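Local coordinates for protein enoyl CoA hydratase/isomerase (Crotonase) (Legionella pneumophila subsp. pneumophila, PDB 3I47) that probably acts as an enoyl-CoA hydratase or isomerase of the crotonase family, adding water to, or shifting, the double bond of acyl-CoA substrates, at residues A[91-94]-A[95-98]. Residues are numbered along the deposited sequence; the frame is centred on the assembly and turned at random. Where two conformers were deposited one is given.
Sequences LMYS and ISQS
Tyr93 O takes two donors in the last turn of the helix, Gln97 N at 2.9 Å and the hydroxyl of Ser96. The backbone N-H of Gln97 comes in almost along the C=O axis, while Ser96 OG, 2.7 Å from Tyr93 O, meets the same oxygen from the side, with a C=O...OG angle of 120°. A chi1 of 74° sets that hydroxyl between the Ser96 backbone N and carbonyl carbon, from where it folds back onto the preceding turn. The two bonds before it are of the same i to i+4 kind: Ile95 N gives to Leu91 O and Ser96 N to Met92 O. Gln97 N also makes a second, weak bond of 3.4 Å to Ser94 O, and Ser98 N bonds to Ile95 O. This is the C-terminal end of helix 78-97, which in this crotonase-type fold leads into the central-sheet strand 102-106. The Ser94 hydroxyl bonds back to Asn90 O, and Ser98 OG bonds to Lys100 O while Ser98 O accepts from Lys212 NZ. On the exposed side Gln97 CG sits over one face of the Tyr93 ring, 3.7 Å from the ring centroid, in a CH-pi contact. With the Gln97 chain bent at CB-CG, its amide lies nearly parallel to the ring, the planes 11° apart, and CD comes within 3.7 Å of Tyr93 OH. On the buried side, Leu91 CG meets Ile95 CD1 at 4.1 Å, and Leu40 of helix 30-45 and Leu117 of helix 113-120 also pack on Ile95.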
loop_
_atom_site.group_PDB
_atom_site.type_symbol
_atom_site.label_atom_id
_atom_site.label_comp_id
_atom_site.label_asym_id
_atom_site.label_seq_id
_atom_site.Cartn_x
_atom_site.Cartn_y
_atom_site.Cartn_z
ATOM N N LEU A 91 4.590 -4.297 -10.053
ATOM C CA LEU A 91 3.793 -4.488 -8.833
ATOM C C LEU A 91 3.553 -3.155 -8.124
ATOM O O LEU A 91 2.410 -2.822 -7.789
ATOM C CB LEU A 91 4.445 -5.495 -7.872
ATOM C CG LEU A 91 3.749 -5.660 -6.507
ATOM C CD1 LEU A 91 2.282 -6.161 -6.655
ATOM C CD2 LEU A 91 4.559 -6.584 -5.602
ATOM N N MET A 92 4.619 -2.398 -7.904
ATOM C CA MET A 92 4.471 -1.137 -7.177
ATOM C C MET A 92 3.613 -0.154 -7.971
ATOM O O MET A 92 2.782 0.561 -7.389
ATOM C CB MET A 92 5.839 -0.549 -6.852
ATOM C CG MET A 92 6.675 -1.469 -5.972
ATOM S SD MET A 92 6.501 -1.170 -4.218
ATOM C CE MET A 92 7.295 0.418 -4.119
ATOM N N TYR A 93 3.795 -0.122 -9.291
ATOM C CA TYR A 93 2.994 0.758 -10.130
ATOM C C TYR A 93 1.526 0.376 -10.030
ATOM O O TYR A 93 0.671 1.240 -9.814
ATOM C CB TYR A 93 3.481 0.722 -11.576
ATOM C CG TYR A 93 2.764 1.695 -12.465
ATOM C CD1 TYR A 93 2.922 3.071 -12.288
ATOM C CD2 TYR A 93 1.930 1.247 -13.477
ATOM C CE1 TYR A 93 2.263 3.980 -13.114
ATOM C CE2 TYR A 93 1.262 2.153 -14.311
ATOM C CZ TYR A 93 1.446 3.512 -14.120
ATOM O OH TYR A 93 0.785 4.413 -14.939
ATOM N N SER A 94 1.249 -0.920 -10.145
ATOM C CA SER A 94 -0.117 -1.410 -10.057
ATOM C C SER A 94 -0.782 -1.069 -8.717
ATOM O O SER A 94 -1.960 -0.675 -8.689
ATOM C CB SER A 94 -0.148 -2.906 -10.340
ATOM O OG SER A 94 0.128 -3.108 -11.720
ATOM N N ILE A 95 -0.034 -1.198 -7.617
ATOM C CA ILE A 95 -0.561 -0.797 -6.301
ATOM C C ILE A 95 -0.930 0.693 -6.338
ATOM O O ILE A 95 -2.044 1.087 -5.956
ATOM C CB ILE A 95 0.454 -1.062 -5.144
ATOM C CG1 ILE A 95 0.654 -2.568 -4.929
ATOM C CG2 ILE A 95 -0.051 -0.413 -3.834
ATOM C CD1 ILE A 95 1.915 -2.891 -4.119
ATOM N N SER A 96 0.002 1.511 -6.821
ATOM C CA SER A 96 -0.183 2.979 -6.797
ATOM C C SER A 96 -1.341 3.446 -7.682
ATOM O O SER A 96 -1.971 4.485 -7.414
ATOM C CB SER A 96 1.109 3.691 -7.196
ATOM O OG SER A 96 1.361 3.595 -8.584
ATOM N N GLN A 97 -1.605 2.678 -8.736
ATOM C CA GLN A 97 -2.673 2.974 -9.700
ATOM C C GLN A 97 -4.056 2.434 -9.312
ATOM O O GLN A 97 -5.044 2.731 -9.996
ATOM C CB GLN A 97 -2.298 2.431 -11.082
ATOM C CG GLN A 97 -1.196 3.231 -11.769
ATOM C CD GLN A 97 -1.687 4.588 -12.250
ATOM O OE1 GLN A 97 -2.631 4.675 -13.044
ATOM N NE2 GLN A 97 -1.053 5.652 -11.776
ATOM N N SER A 98 -4.140 1.654 -8.236
ATOM C CA SER A 98 -5.425 1.125 -7.771
ATOM C C SER A 98 -6.410 2.262 -7.523
ATOM O O SER A 98 -6.093 3.169 -6.760
ATOM C CB SER A 98 -5.251 0.380 -6.450
ATOM O OG SER A 98 -6.524 -0.011 -5.925
#